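PDB 3HA2: NADPH-quinone reductase from Pediococcus pentosaceus ATCC 25745, which probably transfers electrons from NAD(P)H to quinones through a bound flavin, the chain here being the flavodoxin-like part of a longer protein. Local coordinates for residues A23-E26 and N30-W33; A38-E43 and P67-Q72; K93-V98 and A127-T132. All coordinates share one frame; numbering follows the deposited sequence.

Interaction 1: residues A23-E26 and N30-W33; sequences AAIE and NVTW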
ATOM      1  N   ALA A  23      26.275   2.919   4.179  1.00 27.13           N
ATOM      2  CA  ALA A  23      27.630   2.772   4.701  1.00 27.55           C
ATOM      3  C   ALA A  23      27.813   1.441   5.427  1.00 27.59           C
ATOM      4  O   ALA A  23      28.898   0.870   5.402  1.00 27.12           O
ATOM      5  CB  ALA A  23      28.008   3.945   5.617  1.00 27.87           C
ATOM      6  N   ALA A  24      26.738   0.949   6.046  1.00 27.43           N
ATOM      7  CA  ALA A  24      26.797  -0.258   6.870  1.00 27.55           C
ATOM      8  C   ALA A  24      27.018  -1.540   6.067  1.00 27.86           C
ATOM      9  O   ALA A  24      27.554  -2.524   6.586  1.00 28.32           O
ATOM     10  CB  ALA A  24      25.541  -0.374   7.727  1.00 27.18           C
ATOM     11  N   ILE A  25      26.602  -1.533   4.804  1.00 28.20           N
ATOM     12  CA  ILE A  25      26.748  -2.708   3.948  1.00 28.74           C
ATOM     13  C   ILE A  25      27.748  -2.480   2.802  1.00 29.71           C
ATOM     14  O   ILE A  25      27.906  -3.331   1.932  1.00 29.39           O
ATOM     15  CB  ILE A  25      25.362  -3.227   3.432  1.00 28.69           C
ATOM     16  CG1 ILE A  25      24.552  -2.106   2.760  1.00 28.84           C
ATOM     17  CG2 ILE A  25      24.567  -3.843   4.598  1.00 29.22           C
ATOM     18  CD1 ILE A  25      24.848  -1.902   1.294  1.00 30.20           C
ATOM     19  N   GLU A  26      28.440  -1.342   2.836  1.00 30.70           N
ATOM     20  CA  GLU A  26      29.390  -0.987   1.776  1.00 32.25           C
ATOM     21  C   GLU A  26      30.505  -2.000   1.561  1.00 32.06           C
ATOM     22  O   GLU A  26      31.048  -2.095   0.465  1.00 32.62           O
ATOM     23  CB  GLU A  26      29.973   0.410   1.997  1.00 32.77           C
ATOM     24  CG  GLU A  26      29.225   1.473   1.206  1.00 35.96           C
ATOM     25  CD  GLU A  26      29.672   2.890   1.524  1.00 40.33           C
ATOM     26  OE1 GLU A  26      30.696   3.067   2.231  1.00 39.79           O
ATOM     27  OE2 GLU A  26      28.983   3.827   1.054  1.00 42.83           O
ATOM     28  N   ASN A  30      28.610  -9.081  -1.827  1.00 24.61           N
ATOM     29  CA  ASN A  30      27.424  -9.836  -2.252  1.00 24.10           C
ATOM     30  C   ASN A  30      26.099  -9.089  -2.025  1.00 23.31           C
ATOM     31  O   ASN A  30      25.021  -9.579  -2.413  1.00 22.31           O
ATOM     32  CB  ASN A  30      27.392 -11.214  -1.586  1.00 24.45           C
ATOM     33  CG  ASN A  30      27.320 -11.138  -0.068  1.00 25.97           C
ATOM     34  OD1 ASN A  30      27.830 -10.201   0.553  1.00 27.39           O
ATOM     35  ND2 ASN A  30      26.669 -12.131   0.539  1.00 28.24           N
ATOM     36  N   VAL A  31      26.186  -7.913  -1.396  1.00 22.67           N
ATOM     37  CA  VAL A  31      25.016  -7.046  -1.175  1.00 22.27           C
ATOM     38  C   VAL A  31      24.989  -5.915  -2.204  1.00 22.51           C
ATOM     39  O   VAL A  31      25.979  -5.193  -2.353  1.00 21.89           O
ATOM     40  CB  VAL A  31      25.011  -6.433   0.244  1.00 22.64           C
ATOM     41  CG1 VAL A  31      23.829  -5.512   0.403  1.00 22.62           C
ATOM     42  CG2 VAL A  31      24.951  -7.518   1.306  1.00 21.85           C
ATOM     43  N   THR A  32      23.864  -5.780  -2.911  1.00 22.18           N
ATOM     44  CA  THR A  32      23.675  -4.752  -3.942  1.00 22.17           C
ATOM     45  C   THR A  32      22.726  -3.672  -3.427  1.00 22.67           C
ATOM     46  O   THR A  32      21.544  -3.945  -3.143  1.00 22.54           O
ATOM     47  CB  THR A  32      23.125  -5.366  -5.276  1.00 22.54           C
ATOM     48  OG1 THR A  32      24.082  -6.282  -5.814  1.00 22.15           O
ATOM     49  CG2 THR A  32      22.847  -4.284  -6.349  1.00 22.51           C
ATOM     50  N   TRP A  33      23.260  -2.459  -3.275  1.00 22.29           N
ATOM     51  CA  TRP A  33      22.468  -1.309  -2.859  1.00 22.79           C
ATOM     52  C   TRP A  33      21.834  -0.677  -4.110  1.00 22.79           C
ATOM     53  O   TRP A  33      22.531  -0.111  -4.950  1.00 22.79           O
ATOM     54  CB  TRP A  33      23.378  -0.325  -2.103  1.00 23.27           C
ATOM     55  CG  TRP A  33      22.745   0.972  -1.688  1.00 23.27           C
ATOM     56  CD1 TRP A  33      22.748   2.151  -2.394  1.00 24.48           C
ATOM     57  CD2 TRP A  33      22.045   1.235  -0.467  1.00 23.35           C
ATOM     58  NE1 TRP A  33      22.076   3.125  -1.687  1.00 23.90           N
ATOM     59  CE2 TRP A  33      21.640   2.593  -0.501  1.00 24.19           C
ATOM     60  CE3 TRP A  33      21.712   0.453   0.653  1.00 24.04           C
ATOM     61  CZ2 TRP A  33      20.915   3.191   0.544  1.00 24.13           C
ATOM     62  CZ3 TRP A  33      20.994   1.044   1.691  1.00 24.40           C
ATOM     63  CH2 TRP A  33      20.601   2.409   1.627  1.00 24.91           C
TER
HETATM   64  O   HOH W   1      27.700  -3.498  -0.857  1.00 24.46           O
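Ile-25 and Val-31 meet through apolar branches: CG1 of Val-31 touches both CD1 (3.9 Å) and the methine CB (4.1 Å) of Ile-25. The conformation of Ile-25 accounts for this reach. Its CG1 sits between the backbone N and the carbonyl carbon, and chi1 53° and chi2 86° together bring CD1 to the strand. Val-31 turns its CG1 branch to the isoleucine and keeps CG2 beside its own backbone N. The two side chains cross at about a right angle, as do Ile-25 and Trp-33. With CG of Trp-33 anti to its backbone N, chi1 176° swings the indole back to the helix, where CE3 of Trp-33 lies 4.0 Å from CD1 of Ile-25; the methyl approaches the ring obliquely, an apolar contact. CB of Trp-33 is likewise 4.0 Å from CD1 of Ile-25.

These residues join helix 18-25 to strand 31-35 in a beta-alpha-beta unit of the flavodoxin-like fold, whose first strand is 3-7. Tyr-160 of helix 150-165 packs against both Ile-25 and Trp-33, and Val-31 also touches Ile-5 of the neighbouring strand. Beside the apolar contact, a water lies 2.8 Å from Ile-25 O and is placed to donate to it and to Val-31 O; it has more acceptors within range than protons, however, so the two bonds need not coexist.

Interaction 2: residues A38-E43 and P67-Q72; sequences ADFNVE and PALLKQ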
ATOM      1  N   ALA A  38      12.705   7.100 -10.312  1.00 26.57           N
ATOM      2  CA  ALA A  38      11.368   7.347 -10.839  1.00 27.36           C
ATOM      3  C   ALA A  38      11.206   6.738 -12.231  1.00 27.31           C
ATOM      4  O   ALA A  38      10.114   6.301 -12.591  1.00 28.48           O
ATOM      5  CB  ALA A  38      11.060   8.845 -10.862  1.00 28.15           C
ATOM      6  N   ASP A  39      12.302   6.652 -12.976  1.00 26.51           N
ATOM      7  CA  ASP A  39      12.250   6.101 -14.333  1.00 26.11           C
ATOM      8  C   ASP A  39      12.888   4.707 -14.438  1.00 24.94           C
ATOM      9  O   ASP A  39      13.601   4.412 -15.396  1.00 24.57           O
ATOM     10  CB  ASP A  39      12.855   7.094 -15.327  1.00 27.35           C
ATOM     11  CG  ASP A  39      14.330   7.381 -15.059  1.00 29.74           C
ATOM     12  OD1 ASP A  39      14.787   7.226 -13.904  1.00 35.41           O
ATOM     13  OD2 ASP A  39      15.038   7.767 -16.009  1.00 33.50           O
ATOM     14  N   PHE A  40      12.625   3.845 -13.447  1.00 23.49           N
ATOM     15  CA  PHE A  40      13.156   2.476 -13.486  1.00 22.28           C
ATOM     16  C   PHE A  40      12.724   1.715 -14.733  1.00 21.70           C
ATOM     17  O   PHE A  40      11.679   2.013 -15.339  1.00 21.73           O
ATOM     18  CB  PHE A  40      12.785   1.676 -12.227  1.00 22.77           C
ATOM     19  CG  PHE A  40      11.308   1.446 -12.055  1.00 22.37           C
ATOM     20  CD1 PHE A  40      10.677   0.351 -12.648  1.00 22.89           C
ATOM     21  CD2 PHE A  40      10.549   2.305 -11.261  1.00 22.89           C
ATOM     22  CE1 PHE A  40       9.317   0.129 -12.487  1.00 22.14           C
ATOM     23  CE2 PHE A  40       9.170   2.080 -11.085  1.00 22.70           C
ATOM     24  CZ  PHE A  40       8.565   0.987 -11.701  1.00 22.65           C
ATOM     25  N   ASN A  41      13.535   0.733 -15.106  1.00 20.60           N
ATOM     26  CA  ASN A  41      13.288  -0.062 -16.310  1.00 20.62           C
ATOM     27  C   ASN A  41      12.905  -1.463 -15.872  1.00 20.54           C
ATOM     28  O   ASN A  41      13.654  -2.086 -15.119  1.00 20.70           O
ATOM     29  CB  ASN A  41      14.563  -0.122 -17.138  1.00 20.12           C
ATOM     30  CG  ASN A  41      14.381  -0.895 -18.407  1.00 20.35           C
ATOM     31  OD1 ASN A  41      14.003  -0.332 -19.443  1.00 22.65           O
ATOM     32  ND2 ASN A  41      14.653  -2.195 -18.353  1.00 18.80           N
ATOM     33  N   VAL A  42      11.765  -1.965 -16.340  1.00 20.51           N
ATOM     34  CA  VAL A  42      11.240  -3.250 -15.840  1.00 21.13           C
ATOM     35  C   VAL A  42      12.220  -4.396 -16.067  1.00 21.50           C
ATOM     36  O   VAL A  42      12.490  -5.174 -15.138  1.00 21.59           O
ATOM     37  CB  VAL A  42       9.842  -3.579 -16.437  1.00 21.56           C
ATOM     38  CG1 VAL A  42       9.419  -5.031 -16.109  1.00 20.62           C
ATOM     39  CG2 VAL A  42       8.803  -2.600 -15.889  1.00 21.01           C
ATOM     40  N   GLU A  43      12.742  -4.496 -17.296  1.00 22.52           N
ATOM     41  CA  GLU A  43      13.697  -5.557 -17.652  1.00 24.13           C
ATOM     42  C   GLU A  43      14.947  -5.565 -16.760  1.00 23.36           C
ATOM     43  O   GLU A  43      15.362  -6.629 -16.294  1.00 23.31           O
ATOM     44  CB  GLU A  43      14.060  -5.476 -19.141  1.00 24.23           C
ATOM     45  CG  GLU A  43      14.961  -6.611 -19.635  1.00 27.40           C
ATOM     46  CD  GLU A  43      15.273  -6.520 -21.121  1.00 28.55           C
ATOM     47  OE1 GLU A  43      14.950  -5.484 -21.764  1.00 34.31           O
ATOM     48  OE2 GLU A  43      15.855  -7.495 -21.664  1.00 34.47           O
ATOM     49  N   PRO A  67       5.832   3.915   0.217  1.00 27.91           N
ATOM     50  CA  PRO A  67       5.717   5.071  -0.680  1.00 27.70           C
ATOM     51  C   PRO A  67       5.222   4.643  -2.065  1.00 26.84           C
ATOM     52  O   PRO A  67       5.388   3.489  -2.487  1.00 26.05           O
ATOM     53  CB  PRO A  67       7.160   5.593  -0.802  1.00 27.79           C
ATOM     54  CG  PRO A  67       7.867   5.027   0.373  1.00 29.03           C
ATOM     55  CD  PRO A  67       7.203   3.753   0.731  1.00 27.95           C
ATOM     56  N   ALA A  68       4.621   5.585  -2.768  1.00 25.79           N
ATOM     57  CA  ALA A  68       4.026   5.300  -4.068  1.00 26.07           C
ATOM     58  C   ALA A  68       5.026   4.742  -5.099  1.00 26.32           C
ATOM     59  O   ALA A  68       4.659   3.901  -5.913  1.00 26.30           O
ATOM     60  CB  ALA A  68       3.363   6.548  -4.600  1.00 26.05           C
ATOM     61  N   LEU A  69       6.272   5.220  -5.087  1.00 26.64           N
ATOM     62  CA  LEU A  69       7.248   4.710  -6.071  1.00 27.35           C
ATOM     63  C   LEU A  69       7.504   3.216  -5.865  1.00 26.07           C
ATOM     64  O   LEU A  69       7.638   2.486  -6.841  1.00 25.96           O
ATOM     65  CB  LEU A  69       8.581   5.480  -6.069  1.00 27.75           C
ATOM     66  CG  LEU A  69       9.492   5.125  -7.286  1.00 27.90           C
ATOM     67  CD1 LEU A  69       8.801   5.311  -8.643  1.00 31.90           C
ATOM     68  CD2 LEU A  69      10.803   5.889  -7.304  1.00 29.16           C
ATOM     69  N   LEU A  70       7.542   2.752  -4.618  1.00 25.23           N
ATOM     70  CA  LEU A  70       7.688   1.303  -4.402  1.00 25.38           C
ATOM     71  C   LEU A  70       6.446   0.536  -4.879  1.00 24.98           C
ATOM     72  O   LEU A  70       6.564  -0.537  -5.468  1.00 24.44           O
ATOM     73  CB  LEU A  70       8.027   0.947  -2.949  1.00 25.55           C
ATOM     74  CG  LEU A  70       8.234  -0.561  -2.686  1.00 25.52           C
ATOM     75  CD1 LEU A  70       9.382  -1.153  -3.530  1.00 24.83           C
ATOM     76  CD2 LEU A  70       8.471  -0.840  -1.216  1.00 26.46           C
ATOM     77  N   LYS A  71       5.260   1.103  -4.645  1.00 24.25           N
ATOM     78  CA  LYS A  71       4.036   0.451  -5.080  1.00 24.03           C
ATOM     79  C   LYS A  71       4.016   0.393  -6.608  1.00 24.03           C
ATOM     80  O   LYS A  71       3.603  -0.609  -7.188  1.00 23.91           O
ATOM     81  CB  LYS A  71       2.804   1.205  -4.571  1.00 25.61           C
ATOM     82  CG  LYS A  71       1.505   0.475  -4.841  1.00 26.38           C
ATOM     83  CD  LYS A  71       1.449  -0.804  -3.991  1.00 28.54           C
ATOM     84  CE  LYS A  71       1.023  -2.019  -4.797  1.00 30.21           C
ATOM     85  NZ  LYS A  71      -0.322  -1.908  -5.443  1.00 26.11           N
ATOM     86  N   GLN A  72       4.487   1.462  -7.259  1.00 23.46           N
ATOM     87  CA  GLN A  72       4.586   1.458  -8.722  1.00 23.75           C
ATOM     88  C   GLN A  72       5.518   0.350  -9.225  1.00 23.68           C
ATOM     89  O   GLN A  72       5.220  -0.316 -10.209  1.00 22.42           O
ATOM     90  CB  GLN A  72       5.031   2.811  -9.271  1.00 24.39           C
ATOM     91  CG  GLN A  72       4.906   2.930 -10.810  1.00 26.10           C
ATOM     92  CD  GLN A  72       3.455   2.861 -11.268  1.00 29.59           C
ATOM     93  OE1 GLN A  72       2.930   1.788 -11.560  1.00 32.00           O
ATOM     94  NE2 GLN A  72       2.783   4.002 -11.260  1.00 32.95           N
TER
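Gln-72, whose carbonyl oxygen borders the ring of Phe-40, is held in its helix by a backbone bond of 2.8 Å from Gln-72 N to Ala-68 O. In this flavodoxin-like fold the contact sets the loop that follows strand 31-35, and leads into helix 42-50, against the first turns of helix 68-77. No hydrogen bond crosses between the two segments.

Leu-69 supplies both of its methyls. CD2 lies 3.8 Å from Ala-38 N, and CD1 is 3.9 Å from Ala-38 CA, so both branches rest against the Ala-38 backbone. The same CD1 reaches the rim of the Phe-40 ring, 4.1 Å from CE2, near the ring plane; the two side chains run past each other in opposite directions. An alanine in place of Leu-69 would be likely to open a gap beside Ala-38 and leave this edge of the Phe-40 ring without its methyl neighbour.

In Phe-40 a chi1 of 64° tucks the ring back over its own backbone, flanked by N and C, and aims it at the helix. Trp-73 packs edge-to-face with the ring. The helix also serves the dimer: Gln-72 packs on Ala-68 of the second subunit. At the far end of the phenylalanine, CZ stands 4.2 Å from Gln-72 CG and 3.9 Å from Gln-72 O, which approaches at the ring edge and also accepts a hydrogen bond from Thr-76 OG1.

Interaction 3: residues K93-V98 and A127-T132; sequences KELGIV and AFANKT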
ATOM      1  N   LYS A  93      13.135 -17.535  -3.147  1.00 22.05           N
ATOM      2  CA  LYS A  93      13.878 -16.352  -2.692  1.00 21.73           C
ATOM      3  C   LYS A  93      13.271 -15.878  -1.370  1.00 22.10           C
ATOM      4  O   LYS A  93      12.121 -16.213  -1.048  1.00 22.85           O
ATOM      5  CB  LYS A  93      13.850 -15.231  -3.751  1.00 21.41           C
ATOM      6  CG  LYS A  93      14.460 -15.632  -5.094  1.00 21.42           C
ATOM      7  CD  LYS A  93      14.343 -14.500  -6.139  1.00 21.91           C
ATOM      8  CE  LYS A  93      14.751 -14.987  -7.523  1.00 21.33           C
ATOM      9  NZ  LYS A  93      16.231 -15.246  -7.577  1.00 21.61           N
ATOM     10  N   GLU A  94      14.059 -15.133  -0.596  1.00 22.01           N
ATOM     11  CA  GLU A  94      13.605 -14.597   0.678  1.00 22.69           C
ATOM     12  C   GLU A  94      13.203 -13.159   0.444  1.00 22.19           C
ATOM     13  O   GLU A  94      13.857 -12.454  -0.325  1.00 22.41           O
ATOM     14  CB  GLU A  94      14.699 -14.671   1.753  1.00 21.27           C
ATOM     15  CG  GLU A  94      14.979 -16.093   2.232  1.00 23.73           C
ATOM     16  CD  GLU A  94      16.235 -16.213   3.066  1.00 24.67           C
ATOM     17  OE1 GLU A  94      17.161 -15.406   2.898  1.00 26.06           O
ATOM     18  OE2 GLU A  94      16.299 -17.145   3.899  1.00 28.71           O
ATOM     19  N   LEU A  95      12.107 -12.745   1.086  1.00 22.34           N
ATOM     20  CA  LEU A  95      11.654 -11.355   1.021  1.00 21.98           C
ATOM     21  C   LEU A  95      11.817 -10.762   2.410  1.00 21.82           C
ATOM     22  O   LEU A  95      11.286 -11.311   3.373  1.00 21.93           O
ATOM     23  CB  LEU A  95      10.189 -11.252   0.615  1.00 22.00           C
ATOM     24  CG  LEU A  95       9.667  -9.806   0.511  1.00 22.71           C
ATOM     25  CD1 LEU A  95      10.399  -9.009  -0.624  1.00 23.18           C
ATOM     26  CD2 LEU A  95       8.143  -9.748   0.320  1.00 23.05           C
ATOM     27  N   GLY A  96      12.547  -9.655   2.495  1.00 21.19           N
ATOM     28  CA  GLY A  96      12.719  -8.918   3.750  1.00 21.58           C
ATOM     29  C   GLY A  96      12.210  -7.496   3.601  1.00 22.21           C
ATOM     30  O   GLY A  96      12.093  -6.963   2.486  1.00 22.30           O
ATOM     31  N   ILE A  97      11.922  -6.877   4.734  1.00 22.60           N
ATOM     32  CA  ILE A  97      11.389  -5.523   4.781  1.00 22.48           C
ATOM     33  C   ILE A  97      12.177  -4.755   5.824  1.00 22.51           C
ATOM     34  O   ILE A  97      12.252  -5.180   6.994  1.00 23.12           O
ATOM     35  CB  ILE A  97       9.880  -5.540   5.187  1.00 22.55           C
ATOM     36  CG1 ILE A  97       9.042  -6.358   4.186  1.00 23.06           C
ATOM     37  CG2 ILE A  97       9.358  -4.085   5.393  1.00 24.57           C
ATOM     38  CD1 ILE A  97       8.945  -5.767   2.795  1.00 26.30           C
ATOM     39  N   VAL A  98      12.801  -3.654   5.412  1.00 22.04           N
ATOM     40  CA  VAL A  98      13.405  -2.709   6.369  1.00 22.70           C
ATOM     41  C   VAL A  98      12.555  -1.440   6.315  1.00 23.27           C
ATOM     42  O   VAL A  98      12.690  -0.647   5.385  1.00 22.96           O
ATOM     43  CB  VAL A  98      14.887  -2.413   6.039  1.00 22.67           C
ATOM     44  CG1 VAL A  98      15.489  -1.387   7.057  1.00 23.15           C
ATOM     45  CG2 VAL A  98      15.694  -3.730   6.073  1.00 23.26           C
ATOM     46  N   ALA A 127       1.414 -11.362   2.046  1.00 23.86           N
ATOM     47  CA  ALA A 127       0.551 -12.020   1.060  1.00 23.39           C
ATOM     48  C   ALA A 127       1.230 -12.134  -0.319  1.00 22.92           C
ATOM     49  O   ALA A 127       1.088 -13.148  -1.015  1.00 23.72           O
ATOM     50  CB  ALA A 127      -0.792 -11.293   0.957  1.00 23.93           C
ATOM     51  N   PHE A 128       1.970 -11.105  -0.708  1.00 23.00           N
ATOM     52  CA  PHE A 128       2.786 -11.171  -1.926  1.00 23.22           C
ATOM     53  C   PHE A 128       3.795 -12.317  -1.878  1.00 22.52           C
ATOM     54  O   PHE A 128       3.922 -13.104  -2.816  1.00 21.72           O
ATOM     55  CB  PHE A 128       3.522  -9.846  -2.170  1.00 24.01           C
ATOM     56  CG  PHE A 128       4.445  -9.881  -3.364  1.00 25.68           C
ATOM     57  CD1 PHE A 128       3.952  -9.701  -4.648  1.00 27.73           C
ATOM     58  CD2 PHE A 128       5.810 -10.103  -3.201  1.00 27.21           C
ATOM     59  CE1 PHE A 128       4.807  -9.738  -5.760  1.00 28.35           C
ATOM     60  CE2 PHE A 128       6.659 -10.139  -4.309  1.00 27.44           C
ATOM     61  CZ  PHE A 128       6.157  -9.955  -5.570  1.00 26.75           C
ATOM     62  N   ALA A 129       4.544 -12.384  -0.783  1.00 22.85           N
ATOM     63  CA  ALA A 129       5.518 -13.452  -0.594  1.00 23.24           C
ATOM     64  C   ALA A 129       4.854 -14.815  -0.664  1.00 23.77           C
ATOM     65  O   ALA A 129       5.370 -15.717  -1.324  1.00 23.88           O
ATOM     66  CB  ALA A 129       6.280 -13.254   0.742  1.00 23.00           C
ATOM     67  N   ASN A 130       3.700 -14.966  -0.003  1.00 24.41           N
ATOM     68  CA  ASN A 130       2.976 -16.247  -0.026  1.00 25.42           C
ATOM     69  C   ASN A 130       2.581 -16.605  -1.467  1.00 25.14           C
ATOM     70  O   ASN A 130       2.779 -17.738  -1.925  1.00 25.47           O
ATOM     71  CB  ASN A 130       1.723 -16.188   0.884  1.00 26.30           C
ATOM     72  CG  ASN A 130       2.058 -16.183   2.379  1.00 28.00           C
ATOM     73  OD1 ASN A 130       1.240 -15.760   3.216  1.00 33.45           O
ATOM     74  ND2 ASN A 130       3.261 -16.628   2.724  1.00 28.16           N
ATOM     75  N   LYS A 131       2.062 -15.616  -2.187  1.00 25.18           N
ATOM     76  CA  LYS A 131       1.568 -15.823  -3.542  1.00 24.96           C
ATOM     77  C   LYS A 131       2.667 -16.215  -4.518  1.00 24.89           C
ATOM     78  O   LYS A 131       2.455 -17.045  -5.414  1.00 25.31           O
ATOM     79  CB  LYS A 131       0.857 -14.574  -4.042  1.00 25.20           C
ATOM     80  CG  LYS A 131       0.210 -14.716  -5.437  1.00 26.95           C
ATOM     81  CD  LYS A 131      -0.953 -15.693  -5.406  1.00 30.41           C
ATOM     82  CE  LYS A 131      -1.834 -15.538  -6.631  1.00 34.89           C
ATOM     83  NZ  LYS A 131      -3.057 -16.370  -6.476  1.00 39.03           N
ATOM     84  N   THR A 132       3.834 -15.606  -4.353  1.00 24.38           N
ATOM     85  CA  THR A 132       4.950 -15.801  -5.270  1.00 23.90           C
ATOM     86  C   THR A 132       5.901 -16.911  -4.806  1.00 23.58           C
ATOM     87  O   THR A 132       6.961 -17.105  -5.408  1.00 23.23           O
ATOM     88  CB  THR A 132       5.722 -14.472  -5.492  1.00 23.12           C
ATOM     89  OG1 THR A 132       6.135 -13.939  -4.232  1.00 23.29           O
ATOM     90  CG2 THR A 132       4.823 -13.428  -6.156  1.00 23.55           C
TER
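Leu-95 extends CG anti to its backbone N (chi1 -179°), and Phe-128 does likewise from the helix (chi1 176°), so that a leucine methyl and an aromatic rim come together between strand and helix. The methyl is CD2 of Leu-95. It lies near the plane of the Phe-128 ring, at its edge, 4.2 Å from CD2 of Phe-128, and does not sit over a face. On its other contact it is 4.0 Å from CB of Ala-129, whose small side chain is consistent with the close approach, the CA atoms of Leu-95 and Ala-129 being 6.7 Å apart. This one methyl makes the closest approach to both helix residues, and all three residues are buried.

Within the parallel sheet of this flavodoxin-like fold, strand 94-101 lies between strands 54-60 and 135-143, and helix 123-131 belongs to the connection that leads on to strand 135-143. The contact seats the last turn of that helix on the strand. Leu-57 and Met-134 pack beside Leu-95, while Trp-63 of the second subunit stacks edge-to-face with Phe-128, so the aromatic ring joins the sheet packing to the dimer interface.

At the helix end Phe-128 O accepts twice, from Thr-132 N at 2.9 Å and from Thr-132 OG1 at 2.8 Å. The hydroxyl approaches with a C=O...donor angle of 132°, from above the carbonyl plane. This bond probably helps hold the threonine's rotation, in which CG2 lies over one face of the Phe-128 ring, 3.7 Å above the plane and offset toward the rim.

Interaction 3 is the buried member of the set, with every touching residue in the interior; interaction 1 is only partly buried, and interaction 2 is a surface contact. Interactions 1 and 3 each pack a helix on a strand of the same parallel sheet, the first on edge strand 31-35 and the other on inner strand 94-101, with centres about 20 Å apart. Interaction 2 instead joins a loop to a helix, and there backbone atoms (Ala-38 N and CA, Gln-72 O) take part, while the other two rest on side chains. All three lack direct hydrogen bonds between segments. Interactions 2 and 3 both border the second subunit, whereas no other chain touches interaction 1.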